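Local coordinates for ESAT-6-like protein EsxO (PDB 3OGI) that is a secreted ESAT-6-like protein of the WXG100 family, probably exported by a type VII (ESX) system as a complex with a partner protein, at residues L23-H28 with R59-I64. Numbering follows the deposited sequence.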
ATOM      1  N   LEU A  23      -3.810   5.801  12.589  1.00 45.62           N
ATOM      2  CA  LEU A  23      -4.318   6.089  11.264  1.00 48.66           C
ATOM      3  C   LEU A  23      -3.745   5.117  10.228  1.00 54.44           C
ATOM      4  O   LEU A  23      -4.461   4.687   9.317  1.00 55.90           O
ATOM      5  CB  LEU A  23      -4.143   7.565  10.887  1.00 38.13           C
ATOM      6  CG  LEU A  23      -4.994   8.434  11.837  1.00 47.75           C
ATOM      7  CD1 LEU A  23      -4.917   9.926  11.545  1.00 52.56           C
ATOM      8  CD2 LEU A  23      -6.439   7.986  11.798  1.00 48.29           C
ATOM      9  N   LEU A  24      -2.484   4.719  10.394  1.00 50.99           N
ATOM     10  CA  LEU A  24      -1.871   3.795   9.442  1.00 48.73           C
ATOM     11  C   LEU A  24      -2.643   2.489   9.414  1.00 49.48           C
ATOM     12  O   LEU A  24      -2.920   1.947   8.348  1.00 51.06           O
ATOM     13  CB  LEU A  24      -0.391   3.533   9.745  1.00 54.24           C
ATOM     14  CG  LEU A  24       0.362   2.706   8.683  1.00 55.19           C
ATOM     15  CD1 LEU A  24       0.281   3.372   7.324  1.00 52.58           C
ATOM     16  CD2 LEU A  24       1.810   2.482   9.063  1.00 57.31           C
ATOM     17  N   GLU A  25      -3.018   1.999  10.588  1.00 50.29           N
ATOM     18  CA  GLU A  25      -3.750   0.742  10.680  1.00 53.47           C
ATOM     19  C   GLU A  25      -5.177   0.820  10.081  1.00 53.84           C
ATOM     20  O   GLU A  25      -5.689  -0.176   9.523  1.00 41.71           O
ATOM     21  CB  GLU A  25      -3.768   0.248  12.133  1.00 55.77           C
ATOM     22  CG  GLU A  25      -4.350  -1.152  12.326  1.00 64.41           C
ATOM     23  CD  GLU A  25      -3.693  -2.229  11.453  1.00 72.43           C
ATOM     24  OE1 GLU A  25      -2.563  -2.016  10.949  1.00 72.22           O
ATOM     25  OE2 GLU A  25      -4.320  -3.300  11.286  1.00 74.53           O
ATOM     26  N   ALA A  26      -5.825   1.982  10.194  1.00 45.67           N
ATOM     27  CA  ALA A  26      -7.101   2.154   9.497  1.00 46.31           C
ATOM     28  C   ALA A  26      -6.849   2.005   7.998  1.00 39.49           C
ATOM     29  O   ALA A  26      -7.609   1.360   7.276  1.00 42.13           O
ATOM     30  CB  ALA A  26      -7.753   3.513   9.813  1.00 28.03           C
ATOM     31  N   GLU A  27      -5.753   2.580   7.536  1.00 32.37           N
ATOM     32  CA  GLU A  27      -5.452   2.487   6.117  1.00 44.63           C
ATOM     33  C   GLU A  27      -5.180   1.035   5.676  1.00 51.31           C
ATOM     34  O   GLU A  27      -5.611   0.602   4.616  1.00 53.55           O
ATOM     35  CB  GLU A  27      -4.284   3.405   5.739  1.00 38.96           C
ATOM     36  CG  GLU A  27      -3.831   3.181   4.298  1.00 51.00           C
ATOM     37  CD  GLU A  27      -4.951   3.376   3.276  1.00 55.40           C
ATOM     38  OE1 GLU A  27      -6.056   3.809   3.657  1.00 59.28           O
ATOM     39  OE2 GLU A  27      -4.725   3.085   2.084  1.00 59.21           O
ATOM     40  N   HIS A  28      -4.453   0.303   6.505  1.00 51.20           N
ATOM     41  CA  HIS A  28      -4.203  -1.112   6.299  1.00 52.17           C
ATOM     42  C   HIS A  28      -5.526  -1.875   6.200  1.00 56.02           C
ATOM     43  O   HIS A  28      -5.715  -2.732   5.329  1.00 55.22           O
ATOM     44  CB  HIS A  28      -3.377  -1.622   7.476  1.00 50.38           C
ATOM     45  CG  HIS A  28      -3.243  -3.107   7.540  1.00 51.75           C
ATOM     46  ND1 HIS A  28      -3.098  -3.783   8.733  1.00 56.73           N
ATOM     47  CD2 HIS A  28      -3.213  -4.048   6.566  1.00 51.05           C
ATOM     48  CE1 HIS A  28      -3.005  -5.079   8.492  1.00 59.02           C
ATOM     49  NE2 HIS A  28      -3.069  -5.266   7.186  1.00 57.01           N
ATOM     50  N   ARG A  59       2.475  -8.238   7.802  1.00 61.58           N
ATOM     51  CA  ARG A  59       3.769  -8.240   8.484  1.00 68.26           C
ATOM     52  C   ARG A  59       4.359  -6.855   8.531  1.00 67.50           C
ATOM     53  O   ARG A  59       4.817  -6.407   9.586  1.00 71.69           O
ATOM     54  CB  ARG A  59       4.769  -9.166   7.788  1.00 74.64           C
ATOM     55  CG  ARG A  59       4.475 -10.645   7.920  1.00 92.96           C
ATOM     56  CD  ARG A  59       5.546 -11.483   7.215  1.00109.96           C
ATOM     57  NE  ARG A  59       5.112 -12.865   7.003  1.00122.57           N
ATOM     58  CZ  ARG A  59       5.303 -13.856   7.871  1.00130.87           C
ATOM     59  NH1 ARG A  59       5.924 -13.625   9.022  1.00133.49           N
ATOM     60  NH2 ARG A  59       4.873 -15.083   7.588  1.00131.37           N
ATOM     61  N   ASN A  60       4.350  -6.182   7.380  1.00 57.67           N
ATOM     62  CA  ASN A  60       4.985  -4.873   7.270  1.00 55.95           C
ATOM     63  C   ASN A  60       4.279  -3.796   8.078  1.00 57.00           C
ATOM     64  O   ASN A  60       4.919  -3.007   8.767  1.00 60.31           O
ATOM     65  CB  ASN A  60       5.124  -4.464   5.812  1.00 53.67           C
ATOM     66  CG  ASN A  60       6.110  -5.333   5.071  1.00 60.52           C
ATOM     67  OD1 ASN A  60       7.322  -5.149   5.181  1.00 63.63           O
ATOM     68  ND2 ASN A  60       5.600  -6.300   4.325  1.00 64.25           N
ATOM     69  N   PHE A  61       2.957  -3.769   8.004  1.00 56.00           N
ATOM     70  CA  PHE A  61       2.216  -2.865   8.857  1.00 55.02           C
ATOM     71  C   PHE A  61       2.511  -3.200  10.303  1.00 55.59           C
ATOM     72  O   PHE A  61       2.786  -2.311  11.090  1.00 55.26           O
ATOM     73  CB  PHE A  61       0.726  -2.939   8.588  1.00 47.38           C
ATOM     74  CG  PHE A  61       0.284  -2.117   7.411  1.00 50.85           C
ATOM     75  CD1 PHE A  61       0.084  -0.747   7.542  1.00 50.97           C
ATOM     76  CD2 PHE A  61       0.056  -2.712   6.176  1.00 47.01           C
ATOM     77  CE1 PHE A  61      -0.332   0.009   6.477  1.00 46.73           C
ATOM     78  CE2 PHE A  61      -0.363  -1.964   5.106  1.00 47.70           C
ATOM     79  CZ  PHE A  61      -0.557  -0.590   5.256  1.00 48.47           C
ATOM     80  N   GLN A  62       2.482  -4.482  10.656  1.00 56.61           N
ATOM     81  CA  GLN A  62       2.745  -4.851  12.041  1.00 63.42           C
ATOM     82  C   GLN A  62       4.114  -4.343  12.501  1.00 69.52           C
ATOM     83  O   GLN A  62       4.252  -3.840  13.621  1.00 69.20           O
ATOM     84  CB  GLN A  62       2.592  -6.356  12.271  1.00 74.11           C
ATOM     85  CG  GLN A  62       2.540  -6.753  13.746  1.00 87.18           C
ATOM     86  CD  GLN A  62       1.635  -5.833  14.579  1.00101.14           C
ATOM     87  OE1 GLN A  62       1.990  -5.437  15.696  1.00102.99           O
ATOM     88  NE2 GLN A  62       0.459  -5.498  14.040  1.00102.75           N
ATOM     89  N   VAL A  63       5.116  -4.438  11.633  1.00 66.64           N
ATOM     90  CA  VAL A  63       6.427  -3.908  11.974  1.00 64.88           C
ATOM     91  C   VAL A  63       6.356  -2.411  12.245  1.00 67.55           C
ATOM     92  O   VAL A  63       6.969  -1.909  13.182  1.00 74.00           O
ATOM     93  CB  VAL A  63       7.455  -4.145  10.868  1.00 62.29           C
ATOM     94  CG1 VAL A  63       8.664  -3.227  11.068  1.00 65.27           C
ATOM     95  CG2 VAL A  63       7.879  -5.583  10.844  1.00 53.21           C
ATOM     96  N   ILE A  64       5.615  -1.687  11.419  1.00 65.05           N
ATOM     97  CA  ILE A  64       5.536  -0.248  11.619  1.00 67.42           C
ATOM     98  C   ILE A  64       4.835   0.022  12.938  1.00 73.17           C
ATOM     99  O   ILE A  64       5.325   0.789  13.753  1.00 74.03           O
ATOM    100  CB  ILE A  64       4.808   0.468  10.461  1.00 58.74           C
ATOM    101  CG1 ILE A  64       5.617   0.347   9.162  1.00 51.10           C
ATOM    102  CG2 ILE A  64       4.549   1.928  10.824  1.00 49.49           C
ATOM    103  CD1 ILE A  64       4.877   0.850   7.903  1.00 43.64           C
TER
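Phe61 lays its ring almost flat against the imidazole of His28 in an offset stack, the planes 12° apart and the centroids 4.4 Å apart. The overlap is displaced so that His28 CB, rather than its ring, sits over the centre of the phenyl face, 3.5 Å from the Phe61 ring centroid, while Phe61 CB in turn lies above the rim of the imidazole. A chi1 of 170°, with CG anti to the backbone N, carries the His28 imidazole over one face of Phe61 and lets ND1 point back to Glu25, three residues earlier. There ND1 donates to OE1 of Glu25 at 2.9 Å, close to the imidazole plane, on the syn side of the carboxylate but tilted out of the carboxylate plane; a second bond to OE2 is weak. A flat, polar residue suits this partly exposed border: it gives a face to Phe61 and an N-H to the acid, which should fix its rotation. The segments lie on helices 14-37 and 51-66 and here run antiparallel, their axes at 171° and 10.5 Å apart at closest approach, as the two arms of the WXG100 helical hairpin. Deeper in, branched Leu24 divides its methyls: CD1 meets the edge of the phenyl ring, 3.5 Å from Phe61 CE1, and CD2 reaches across to Ile64 CG2. The beta-branch of Ile64 supplies that methyl, while an aromatic side chain of the partner protein packs on Ile64 and an apolar one on Phe61.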